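Local coordinates for cell wall surface anchor family protein (Streptococcus agalactiae serogroup V, PDB 3TW0), which forms the adhesive tip pilin of the group B Streptococcus pilus, whose von Willebrand factor A-type domain binds magnesium and probably helps attach the bacterium to its host, at residues P10-V15 and T158-A163; A34-E39 and V323-N328; N197-K202 and S207-E212; S235-P240 and Y283-K288. The protein carries 2 engineered substitutions. All blocks are in the same frame, centred on the assembly; numbering follows the deposited sequence.

Contact 1: P10-V15 and T158-A163; sequences PLDVVV and TQSSNA
Asp12, near the start of strand 11-18 in the parallel sheet of this von Willebrand factor A-type domain, meets Ser160, the first residue to leave helical geometry at the end of helix 145-159. The two side chains point at each other from backbones whose CA atoms are 7.0 Å apart, and a single hydrogen bond joins them. Ser160 OG gives its proton to Asp12 OD2 over 2.6 Å, a short bond that comes to the anti lone pair, on the side turned away from OD1. The torsions of both residues aim the groups. Asp12 CG lies beside its backbone N and opposite the carbonyl carbon (chi1 -75°), while Ser160 extends its hydroxyl away from its own N (chi1 -166°), so that OG leads CB toward the carboxylate.

Residue types suit these places. Valines and a leucine fill much of the strand: Val14 lies on Ala152, Ile155 and Leu156 of helix 145-159, and Val13 lies on Ile48 of helix 33-48, which places the strand between helical layers. Asp12 brings a buried carboxylate into this setting, and OD2 also forms salt bridges with Arg55 and Arg164; this positive surrounding probably favours the ionised acid. Arg55 NH2 further binds Gln159 O, tying the last residue of the helix to the same charge cluster. Serine is small enough to approach closely while still supplying a donor. Behind the hydroxyl, Ser160 CB comes to 3.2 Å from Asp12 OD2.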
loop_
_atom_site.group_PDB
_atom_site.type_symbol
_atom_site.label_atom_id
_atom_site.label_comp_id
_atom_site.label_asym_id
_atom_site.label_seq_id
_atom_site.Cartn_x
_atom_site.Cartn_y
_atom_site.Cartn_z
ATOM N N PRO A 10 -1.336 -22.297 21.766
ATOM C CA PRO A 10 -1.475 -22.423 20.302
ATOM C C PRO A 10 -1.166 -21.112 19.566
ATOM O O PRO A 10 -1.172 -20.052 20.190
ATOM C CB PRO A 10 -2.943 -22.843 20.104
ATOM C CG PRO A 10 -3.635 -22.487 21.377
ATOM C CD PRO A 10 -2.606 -22.562 22.471
ATOM N N LEU A 11 -0.872 -21.213 18.263
ATOM C CA LEU A 11 -0.468 -20.067 17.446
ATOM C C LEU A 11 -1.555 -19.691 16.423
ATOM O O LEU A 11 -2.057 -20.548 15.685
ATOM C CB LEU A 11 0.892 -20.326 16.751
ATOM C CG LEU A 11 1.466 -19.285 15.751
ATOM C CD1 LEU A 11 1.842 -17.966 16.430
ATOM C CD2 LEU A 11 2.655 -19.839 14.920
ATOM N N ASP A 12 -1.922 -18.406 16.429
ATOM C CA ASP A 12 -2.808 -17.798 15.439
ATOM C C ASP A 12 -1.951 -16.998 14.465
ATOM O O ASP A 12 -1.258 -16.043 14.875
ATOM C CB ASP A 12 -3.785 -16.841 16.132
ATOM C CG ASP A 12 -4.883 -17.573 16.892
ATOM O OD1 ASP A 12 -5.119 -18.758 16.594
ATOM O OD2 ASP A 12 -5.514 -16.965 17.779
ATOM N N VAL A 13 -2.003 -17.366 13.186
ATOM C CA VAL A 13 -1.204 -16.690 12.186
ATOM C C VAL A 13 -2.066 -15.990 11.133
ATOM O O VAL A 13 -2.956 -16.618 10.522
ATOM C CB VAL A 13 -0.339 -17.686 11.440
ATOM C CG1 VAL A 13 0.688 -16.956 10.534
ATOM C CG2 VAL A 13 0.353 -18.623 12.407
ATOM N N VAL A 14 -1.785 -14.710 10.888
ATOM C CA VAL A 14 -2.357 -14.046 9.722
ATOM C C VAL A 14 -1.284 -13.934 8.640
ATOM O O VAL A 14 -0.224 -13.320 8.862
ATOM C CB VAL A 14 -2.959 -12.665 10.060
ATOM C CG1 VAL A 14 -3.622 -12.055 8.833
ATOM C CG2 VAL A 14 -3.967 -12.778 11.155
ATOM N N VAL A 15 -1.562 -14.519 7.469
ATOM C CA VAL A 15 -0.713 -14.288 6.297
ATOM C C VAL A 15 -1.129 -12.981 5.564
ATOM O O VAL A 15 -2.325 -12.754 5.253
ATOM C CB VAL A 15 -0.655 -15.511 5.324
ATOM C CG1 VAL A 15 0.188 -15.170 4.101
ATOM C CG2 VAL A 15 -0.047 -16.739 6.017
ATOM N N THR A 158 -9.434 -8.838 17.211
ATOM C CA THR A 158 -10.853 -9.202 17.228
ATOM C C THR A 158 -11.060 -10.669 17.571
ATOM O O THR A 158 -12.005 -11.001 18.263
ATOM C CB THR A 158 -11.497 -8.992 15.828
ATOM O OG1 THR A 158 -11.085 -7.728 15.303
ATOM C CG2 THR A 158 -13.000 -8.978 15.936
ATOM N N GLN A 159 -10.188 -11.536 17.062
ATOM C CA GLN A 159 -10.471 -12.973 17.030
ATOM C C GLN A 159 -9.497 -13.858 17.825
ATOM O O GLN A 159 -9.776 -15.031 18.039
ATOM C CB GLN A 159 -10.507 -13.481 15.582
ATOM C CG GLN A 159 -11.499 -12.816 14.652
ATOM C CD GLN A 159 -11.321 -13.314 13.217
ATOM O OE1 GLN A 159 -10.823 -14.426 12.978
ATOM N NE2 GLN A 159 -11.705 -12.484 12.259
ATOM N N SER A 160 -8.338 -13.320 18.192
ATOM C CA SER A 160 -7.448 -14.004 19.107
ATOM C C SER A 160 -7.586 -13.425 20.540
ATOM O O SER A 160 -8.650 -12.892 20.917
ATOM C CB SER A 160 -6.010 -13.922 18.596
ATOM O OG SER A 160 -5.152 -14.816 19.263
ATOM N N SER A 161 -6.528 -13.556 21.334
ATOM C CA SER A 161 -6.552 -13.158 22.745
ATOM C C SER A 161 -5.120 -13.052 23.236
ATOM O O SER A 161 -4.201 -13.529 22.557
ATOM C CB SER A 161 -7.355 -14.161 23.608
ATOM O OG SER A 161 -6.652 -15.388 23.825
ATOM N N ASN A 162 -4.938 -12.427 24.403
ATOM C CA ASN A 162 -3.615 -12.224 25.018
ATOM C C ASN A 162 -2.904 -13.534 25.422
ATOM O O ASN A 162 -1.670 -13.582 25.500
ATOM C CB ASN A 162 -3.756 -11.305 26.247
ATOM C CG ASN A 162 -2.412 -10.756 26.751
ATOM O OD1 ASN A 162 -1.460 -10.545 25.975
ATOM N ND2 ASN A 162 -2.343 -10.501 28.064
ATOM N N ALA A 163 -3.676 -14.586 25.666
ATOM C CA ALA A 163 -3.130 -15.900 26.020
ATOM C C ALA A 163 -2.647 -16.745 24.825
ATOM O O ALA A 163 -1.944 -17.749 25.006
ATOM C CB ALA A 163 -4.162 -16.697 26.856
#

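Contact 2: A34-E39 and V323-N328; sequences ALKAGE and VGIGVN
Ile325, just beyond the end of strand 319-324, directs its side chain at Lys36 and Ala37 of helix 33-48. Its CB stands back from the helix, and the two branches divide the work. CG2, the short branch, extends to Lys36 CE at 4.0 Å and so touches the aliphatic part of the lysine. CG1, beside the backbone N (chi1 -59°), carries the longer branch to the helix backbone. There the terminal CD1 lies 3.3 Å from Ala37 N, with Lys36 C at 3.6 Å from the same methyl and Ala37 CB at 3.7 Å. This is tight packing, and chi2 of -135° departs from a staggered value. Alanine suits the position because its small CB lets the methyl come down to the main chain. Lysine, bent at its third and fourth torsions, covers the isoleucine with methylenes while its NZ reaches a long, weak ion pair with Asp356.

Val171 of strand 165-172 touches both Ala37 and Ile325. The Ile325 side chain is about 5 Å from that of Asp173, a magnesium ligand in another structure of this protein but not here. Helix 33-48 thus packs on the loop leaving strand 319-324 beside the metal-ion-dependent adhesion site, whose DxSxS motif comprises Asp18, Ser20 and Ser22.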
loop_
_atom_site.group_PDB
_atom_site.type_symbol
_atom_site.label_atom_id
_atom_site.label_comp_id
_atom_site.label_asym_id
_atom_site.label_seq_id
_atom_site.Cartn_x
_atom_site.Cartn_y
_atom_site.Cartn_z
ATOM N N ALA A 34 4.749 -13.165 -7.983
ATOM C CA ALA A 34 3.470 -13.662 -7.454
ATOM C C ALA A 34 3.436 -15.170 -7.304
ATOM O O ALA A 34 2.902 -15.687 -6.319
ATOM C CB ALA A 34 2.334 -13.208 -8.291
ATOM N N LEU A 35 3.974 -15.871 -8.297
ATOM C CA LEU A 35 4.018 -17.338 -8.246
ATOM C C LEU A 35 4.795 -17.754 -6.996
ATOM O O LEU A 35 4.336 -18.605 -6.224
ATOM C CB LEU A 35 4.660 -17.930 -9.514
ATOM C CG LEU A 35 5.108 -19.417 -9.555
ATOM C CD1 LEU A 35 3.977 -20.415 -9.385
ATOM C CD2 LEU A 35 5.888 -19.724 -10.835
ATOM N N LYS A 36 5.951 -17.131 -6.799
ATOM C CA LYS A 36 6.845 -17.486 -5.695
ATOM C C LYS A 36 6.260 -17.102 -4.342
ATOM O O LYS A 36 6.394 -17.847 -3.364
ATOM C CB LYS A 36 8.245 -16.899 -5.938
ATOM C CG LYS A 36 9.004 -17.593 -7.130
ATOM C CD LYS A 36 10.356 -16.956 -7.510
ATOM C CE LYS A 36 10.915 -16.057 -6.392
ATOM N NZ LYS A 36 12.351 -16.342 -6.053
ATOM N N ALA A 37 5.599 -15.943 -4.293
ATOM C CA ALA A 37 4.895 -15.507 -3.086
ATOM C C ALA A 37 3.755 -16.478 -2.729
ATOM O O ALA A 37 3.624 -16.902 -1.586
ATOM C CB ALA A 37 4.382 -14.080 -3.266
ATOM N N GLY A 38 2.956 -16.863 -3.716
ATOM C CA GLY A 38 1.898 -17.824 -3.499
ATOM C C GLY A 38 2.391 -19.177 -3.005
ATOM O O GLY A 38 1.762 -19.797 -2.126
ATOM N N GLU A 39 3.529 -19.625 -3.540
ATOM C CA GLU A 39 4.118 -20.902 -3.103
ATOM C C GLU A 39 4.640 -20.847 -1.680
ATOM O O GLU A 39 4.465 -21.781 -0.891
ATOM C CB GLU A 39 5.183 -21.352 -4.098
ATOM C CG GLU A 39 4.513 -21.794 -5.413
ATOM C CD GLU A 39 5.489 -22.267 -6.456
ATOM O OE1 GLU A 39 6.706 -21.991 -6.319
ATOM O OE2 GLU A 39 5.030 -22.920 -7.407
ATOM N N VAL A 323 8.816 -11.576 4.447
ATOM C CA VAL A 323 9.546 -12.333 3.432
ATOM C C VAL A 323 9.589 -11.572 2.117
ATOM O O VAL A 323 8.552 -11.304 1.504
ATOM C CB VAL A 323 9.000 -13.761 3.284
ATOM C CG1 VAL A 323 9.464 -14.426 1.969
ATOM C CG2 VAL A 323 9.464 -14.577 4.473
ATOM N N GLY A 324 10.804 -11.208 1.718
ATOM C CA GLY A 324 11.043 -10.427 0.510
ATOM C C GLY A 324 11.124 -11.233 -0.765
ATOM O O GLY A 324 11.865 -12.203 -0.870
ATOM N N ILE A 325 10.370 -10.835 -1.763
ATOM C CA ILE A 325 10.391 -11.587 -3.009
ATOM C C ILE A 325 10.885 -10.747 -4.178
ATOM O O ILE A 325 10.291 -9.723 -4.500
ATOM C CB ILE A 325 9.006 -12.194 -3.320
ATOM C CG1 ILE A 325 8.582 -13.133 -2.179
ATOM C CG2 ILE A 325 9.022 -12.909 -4.696
ATOM C CD1 ILE A 325 8.020 -14.406 -2.631
ATOM N N GLY A 326 11.956 -11.206 -4.818
ATOM C CA GLY A 326 12.565 -10.525 -5.968
ATOM C C GLY A 326 12.705 -9.024 -5.765
ATOM O O GLY A 326 12.111 -8.242 -6.509
ATOM N N VAL A 327 13.493 -8.632 -4.765
ATOM C CA VAL A 327 13.479 -7.256 -4.225
ATOM C C VAL A 327 14.374 -6.320 -5.040
ATOM O O VAL A 327 15.604 -6.509 -5.083
ATOM C CB VAL A 327 13.940 -7.245 -2.719
ATOM C CG1 VAL A 327 13.951 -5.817 -2.115
ATOM C CG2 VAL A 327 13.063 -8.179 -1.870
ATOM N N ASN A 328 13.771 -5.313 -5.674
ATOM C CA ASN A 328 14.560 -4.299 -6.397
ATOM C C ASN A 328 14.077 -2.857 -6.239
ATOM O O ASN A 328 14.700 -1.965 -6.781
ATOM C CB ASN A 328 14.702 -4.648 -7.899
ATOM C CG ASN A 328 13.420 -4.372 -8.696
ATOM O OD1 ASN A 328 12.440 -3.860 -8.158
ATOM N ND2 ASN A 328 13.418 -4.739 -9.974
#

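Contact 3: N197-K202 and S207-E212; sequences NSFLNK and SGILQE
Leu200 and Ile209 bring the end of helix 192-201 and the returning loop together, with CA atoms 5.4 Å apart and a nearly straight CA-H...O contact beside them: Leu200 CA to Gly208 O, 3.5 Å, 174° at the hydrogen. Gly208 O is buried and has no hydrogen-bonding partner in the model, so this weak donor is what faces it. A water makes the second backbone link, donating to Phe199 O at 2.9 Å and accepting from Leu210 N at the same length.

Phe199 presents chiefly its CB, which is 3.8 Å from Ile209 CG1 and also close to the two methyls, CG2 and CD1, while Ile209 CD1 approaches the ring obliquely. A beta-branched residue fits here because CG1, CG2 and CD1 can all rest against Phe199 CB. Farther along, Lys202 lays its CB 3.9 Å from Leu210 CD1, and the rest of its chain runs on extended. Its NZ meets Glu212 OE2 in a 2.9 Å salt bridge on the oxygen's anti lone pair. The glutamate turns back to it because CG sits between the backbone N and carbonyl carbon (chi1 67°). Lysine can thus pack with its methylenes and pair with its tip; Asp213 is a second acid for the same ammonium group.

Helix 302-312 packs on both parts: Ile209 shares a backbone hydrogen bond with Leu307, Asn312 OD1 takes the Gln211 N-H, and Leu307 also packs on Leu200.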
loop_
_atom_site.group_PDB
_atom_site.type_symbol
_atom_site.label_atom_id
_atom_site.label_comp_id
_atom_site.label_asym_id
_atom_site.label_seq_id
_atom_site.Cartn_x
_atom_site.Cartn_y
_atom_site.Cartn_z
ATOM N N ASN A 197 6.195 15.738 15.948
ATOM C CA ASN A 197 6.723 15.435 17.290
ATOM C C ASN A 197 5.667 15.199 18.363
ATOM O O ASN A 197 5.836 14.280 19.165
ATOM C CB ASN A 197 7.693 16.532 17.743
ATOM C CG ASN A 197 8.945 16.574 16.895
ATOM O OD1 ASN A 197 9.184 15.671 16.100
ATOM N ND2 ASN A 197 9.771 17.612 17.087
ATOM N N SER A 198 4.581 15.986 18.388
ATOM C CA SER A 198 3.500 15.708 19.349
ATOM C C SER A 198 2.763 14.401 19.053
ATOM O O SER A 198 2.279 13.739 19.989
ATOM C CB SER A 198 2.483 16.850 19.462
ATOM O OG SER A 198 3.154 18.072 19.729
ATOM N N PHE A 199 2.646 14.023 17.778
ATOM C CA PHE A 199 2.064 12.714 17.446
ATOM C C PHE A 199 2.972 11.602 18.013
ATOM O O PHE A 199 2.499 10.671 18.638
ATOM C CB PHE A 199 1.880 12.507 15.926
ATOM C CG PHE A 199 1.025 13.570 15.235
ATOM C CD1 PHE A 199 -0.092 14.137 15.867
ATOM C CD2 PHE A 199 1.332 13.969 13.923
ATOM C CE1 PHE A 199 -0.865 15.121 15.233
ATOM C CE2 PHE A 199 0.569 14.941 13.286
ATOM C CZ PHE A 199 -0.543 15.527 13.960
ATOM N N LEU A 200 4.283 11.721 17.788
ATOM C CA LEU A 200 5.249 10.743 18.271
ATOM C C LEU A 200 5.214 10.629 19.800
ATOM O O LEU A 200 5.425 9.544 20.333
ATOM C CB LEU A 200 6.665 11.131 17.847
ATOM C CG LEU A 200 7.089 11.282 16.365
ATOM C CD1 LEU A 200 8.523 11.780 16.287
ATOM C CD2 LEU A 200 6.952 9.958 15.553
ATOM N N ASN A 201 4.949 11.756 20.486
ATOM C CA ASN A 201 5.011 11.816 21.941
ATOM C C ASN A 201 4.011 10.865 22.553
ATOM O O ASN A 201 4.189 10.418 23.687
ATOM C CB ASN A 201 4.819 13.269 22.474
ATOM C CG ASN A 201 6.079 14.124 22.311
ATOM O OD1 ASN A 201 7.177 13.594 22.252
ATOM N ND2 ASN A 201 5.922 15.448 22.243
ATOM N N LYS A 202 2.997 10.487 21.760
ATOM C CA LYS A 202 1.915 9.635 22.237
ATOM C C LYS A 202 2.278 8.139 22.341
ATOM O O LYS A 202 1.591 7.401 23.034
ATOM C CB LYS A 202 0.642 9.838 21.383
ATOM C CG LYS A 202 0.010 11.251 21.484
ATOM C CD LYS A 202 -1.191 11.313 20.524
ATOM C CE LYS A 202 -1.731 12.703 20.317
ATOM N NZ LYS A 202 -3.080 12.572 19.682
ATOM N N SER A 207 8.418 6.124 18.299
ATOM C CA SER A 207 8.803 5.599 16.969
ATOM C C SER A 207 7.624 5.520 16.005
ATOM O O SER A 207 7.792 5.044 14.890
ATOM C CB SER A 207 9.347 4.170 17.067
ATOM O OG SER A 207 8.391 3.324 17.667
ATOM N N GLY A 208 6.443 5.919 16.452
ATOM C CA GLY A 208 5.211 5.777 15.630
ATOM C C GLY A 208 4.182 6.842 15.912
ATOM O O GLY A 208 4.410 7.757 16.720
ATOM N N ILE A 209 3.019 6.695 15.271
ATOM C CA ILE A 209 1.911 7.609 15.395
ATOM C C ILE A 209 0.651 6.759 15.539
ATOM O O ILE A 209 0.502 5.714 14.848
ATOM C CB ILE A 209 1.772 8.504 14.139
ATOM C CG1 ILE A 209 2.992 9.426 13.988
ATOM C CG2 ILE A 209 0.468 9.312 14.175
ATOM C CD1 ILE A 209 2.939 10.400 12.764
ATOM N N LEU A 210 -0.237 7.188 16.428
ATOM C CA LEU A 210 -1.453 6.433 16.694
ATOM C C LEU A 210 -2.418 6.557 15.518
ATOM O O LEU A 210 -2.396 7.553 14.802
ATOM C CB LEU A 210 -2.137 6.893 17.993
ATOM C CG LEU A 210 -1.511 6.491 19.343
ATOM C CD1 LEU A 210 -2.149 7.294 20.495
ATOM C CD2 LEU A 210 -1.550 4.962 19.644
ATOM N N GLN A 211 -3.264 5.546 15.342
ATOM C CA GLN A 211 -4.319 5.599 14.327
ATOM C C GLN A 211 -5.123 6.907 14.339
ATOM O O GLN A 211 -5.429 7.478 13.272
ATOM C CB GLN A 211 -5.275 4.400 14.447
ATOM C CG GLN A 211 -6.288 4.332 13.294
ATOM C CD GLN A 211 -6.976 2.994 13.173
ATOM O OE1 GLN A 211 -6.336 1.950 13.037
ATOM N NE2 GLN A 211 -8.297 3.020 13.191
ATOM N N GLU A 212 -5.432 7.394 15.539
ATOM C CA GLU A 212 -6.270 8.584 15.709
ATOM C C GLU A 212 -5.687 9.856 15.041
ATOM O O GLU A 212 -6.412 10.824 14.819
ATOM C CB GLU A 212 -6.542 8.842 17.193
ATOM C CG GLU A 212 -5.269 9.233 17.937
ATOM C CD GLU A 212 -5.500 9.467 19.406
ATOM O OE1 GLU A 212 -6.134 8.616 20.033
ATOM O OE2 GLU A 212 -5.050 10.496 19.932
HETATM O O HOH W 1 -0.083 9.825 17.584
#

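Contact 4: S235-P240 and Y283-K288; sequences SDRKVP and YPFDPK
Arg237 and Phe285 are brought together by complementary torsions. The arginine places CG beside its backbone N (chi1 -57°) and then runs extended as far as NE. The phenylalanine holds its ring between its own backbone N and carbonyl carbon (chi1 56°). The tip of the arginine therefore comes to the root of the phenylalanine: NH2 lies 3.8 Å from Phe285 CB, and the guanidinium and ring planes are inclined at 64°. Arg237 CZ is 5.7 Å from the ring centroid, so any cation-pi attraction is weak at most. The stronger hold on the guanidinium is the hydrogen bond from NH2 to Lys290 O. A long side chain with a planar polar end suits the place, since the same NH2 can bond Lys290 O and lie against Phe285 CB.

Both loops are shaped by aspartates, whose short side chains accept from the backbone N-H two residues on. Asp236 OD1 accepts from Lys238 N at 3.1 Å, from above the carboxylate plane, and Asp286 OD2 from Lys288 N at 2.7 Å; each is an Asx turn. Pro287, inside the second turn, adds stiffness, and a cis peptide precedes Pro284.

Around the contact, Trp281 touches Arg237 and meets the Phe285 ring, while backbone bonds from Arg237 to Trp276 and from Val239 to Leu274 set the first loop along strand 271-276 of the antiparallel sheet.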
loop_
_atom_site.group_PDB
_atom_site.type_symbol
_atom_site.label_atom_id
_atom_site.label_comp_id
_atom_site.label_asym_id
_atom_site.label_seq_id
_atom_site.Cartn_x
_atom_site.Cartn_y
_atom_site.Cartn_z
ATOM N N SER A 235 7.979 16.108 -4.978
ATOM C CA SER A 235 8.228 17.513 -4.636
ATOM C C SER A 235 7.921 18.434 -5.821
ATOM O O SER A 235 7.437 19.556 -5.634
ATOM C CB SER A 235 9.648 17.735 -4.080
ATOM O OG SER A 235 10.616 17.097 -4.903
ATOM N N ASP A 236 8.184 17.944 -7.024
ATOM C CA ASP A 236 7.856 18.668 -8.246
ATOM C C ASP A 236 6.454 18.179 -8.636
ATOM O O ASP A 236 6.235 16.999 -8.906
ATOM C CB ASP A 236 8.918 18.380 -9.327
ATOM C CG ASP A 236 8.669 19.119 -10.671
ATOM O OD1 ASP A 236 7.639 19.833 -10.867
ATOM O OD2 ASP A 236 9.553 18.985 -11.546
ATOM N N ARG A 237 5.491 19.078 -8.627
ATOM C CA ARG A 237 4.097 18.687 -8.845
ATOM C C ARG A 237 3.716 18.600 -10.329
ATOM O O ARG A 237 2.618 18.109 -10.664
ATOM C CB ARG A 237 3.184 19.674 -8.134
ATOM C CG ARG A 237 3.475 19.776 -6.675
ATOM C CD ARG A 237 2.941 21.031 -6.100
ATOM N NE ARG A 237 3.071 21.042 -4.650
ATOM C CZ ARG A 237 2.698 22.050 -3.867
ATOM N NH1 ARG A 237 2.154 23.133 -4.387
ATOM N NH2 ARG A 237 2.843 21.952 -2.547
ATOM N N LYS A 238 4.619 19.064 -11.198
ATOM C CA LYS A 238 4.393 19.061 -12.649
ATOM C C LYS A 238 4.771 17.721 -13.239
ATOM O O LYS A 238 5.823 17.163 -12.890
ATOM C CB LYS A 238 5.200 20.172 -13.327
ATOM C CG LYS A 238 4.862 21.529 -12.774
ATOM C CD LYS A 238 5.872 22.596 -13.146
ATOM C CE LYS A 238 5.384 23.938 -12.584
ATOM N NZ LYS A 238 6.409 25.017 -12.726
ATOM N N VAL A 239 3.906 17.200 -14.108
ATOM C CA VAL A 239 4.175 15.960 -14.836
ATOM C C VAL A 239 5.098 16.299 -15.978
ATOM O O VAL A 239 4.770 17.162 -16.765
ATOM C CB VAL A 239 2.889 15.360 -15.444
ATOM C CG1 VAL A 239 3.201 14.067 -16.243
ATOM C CG2 VAL A 239 1.885 15.100 -14.368
ATOM N N PRO A 240 6.264 15.635 -16.055
ATOM C CA PRO A 240 7.202 15.884 -17.162
ATOM C C PRO A 240 6.919 15.008 -18.381
ATOM O O PRO A 240 6.286 13.963 -18.266
ATOM C CB PRO A 240 8.561 15.496 -16.559
ATOM C CG PRO A 240 8.244 14.422 -15.567
ATOM C CD PRO A 240 6.829 14.710 -15.048
ATOM N N TYR A 283 3.803 16.212 1.324
ATOM C CA TYR A 283 2.873 16.913 2.187
ATOM C C TYR A 283 3.421 16.888 3.629
ATOM O O TYR A 283 4.350 16.143 3.934
ATOM C CB TYR A 283 1.453 16.299 2.101
ATOM C CG TYR A 283 1.315 15.036 2.933
ATOM C CD1 TYR A 283 1.790 13.815 2.454
ATOM C CD2 TYR A 283 0.745 15.073 4.200
ATOM C CE1 TYR A 283 1.681 12.653 3.210
ATOM C CE2 TYR A 283 0.643 13.908 4.989
ATOM C CZ TYR A 283 1.114 12.715 4.485
ATOM O OH TYR A 283 1.010 11.588 5.229
ATOM N N PRO A 284 2.844 17.691 4.516
ATOM C CA PRO A 284 1.678 18.566 4.341
ATOM C C PRO A 284 1.976 19.811 3.504
ATOM O O PRO A 284 3.137 20.175 3.317
ATOM C CB PRO A 284 1.327 18.961 5.774
ATOM C CG PRO A 284 2.675 18.921 6.483
ATOM C CD PRO A 284 3.508 17.897 5.828
ATOM N N PHE A 285 0.906 20.404 2.970
ATOM C CA PHE A 285 0.923 21.687 2.279
ATOM C C PHE A 285 -0.378 22.443 2.653
ATOM O O PHE A 285 -1.409 21.806 2.936
ATOM C CB PHE A 285 1.016 21.475 0.753
ATOM C CG PHE A 285 -0.086 20.603 0.177
ATOM C CD1 PHE A 285 -1.339 21.133 -0.117
ATOM C CD2 PHE A 285 0.132 19.248 -0.059
ATOM C CE1 PHE A 285 -2.363 20.322 -0.619
ATOM C CE2 PHE A 285 -0.882 18.440 -0.592
ATOM C CZ PHE A 285 -2.132 18.978 -0.881
ATOM N N ASP A 286 -0.313 23.769 2.679
ATOM C CA ASP A 286 -1.451 24.617 3.003
ATOM C C ASP A 286 -2.533 24.357 1.982
ATOM O O ASP A 286 -2.291 24.474 0.788
ATOM C CB ASP A 286 -1.061 26.101 2.956
ATOM C CG ASP A 286 -2.182 27.029 3.436
ATOM O OD1 ASP A 286 -1.920 27.801 4.372
ATOM O OD2 ASP A 286 -3.308 27.009 2.889
ATOM N N PRO A 287 -3.728 23.992 2.444
ATOM C CA PRO A 287 -4.726 23.593 1.444
ATOM C C PRO A 287 -5.259 24.785 0.633
ATOM O O PRO A 287 -5.762 24.588 -0.479
ATOM C CB PRO A 287 -5.833 22.928 2.275
ATOM C CG PRO A 287 -5.544 23.256 3.712
ATOM C CD PRO A 287 -4.263 24.012 3.815
ATOM N N LYS A 288 -5.116 26.001 1.156
ATOM C CA LYS A 288 -5.547 27.198 0.416
ATOM C C LYS A 288 -4.479 27.714 -0.535
ATOM O O LYS A 288 -4.736 27.839 -1.746
ATOM C CB LYS A 288 -6.040 28.304 1.357
ATOM C CG LYS A 288 -7.519 28.114 1.754
ATOM C CD LYS A 288 -8.430 28.203 0.491
ATOM C CE LYS A 288 -9.885 27.815 0.786
ATOM N NZ LYS A 288 -10.072 26.343 0.811
#

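Overall arrangement
Contacts 1 and 2 both involve the parallel sheet, with centres 25 Å apart, and their segments interleave along the chain. Contact 2 lies nearer the metal: the side chain of Ile325 is about 10 Å from the magnesium ion held by Ser20, Ser22 and Thr143, whereas contact 1 is remote from it. Contacts 3 and 4 belong to the long excursion between strands 165-172 and 319-324, neighbours in that sheet. Their centres are 24 Å apart and their nearest atoms about 8 Å. Contact 4 lies across the chain's centre from contacts 1 and 2, 42 Å from contact 1. None of the four touches another.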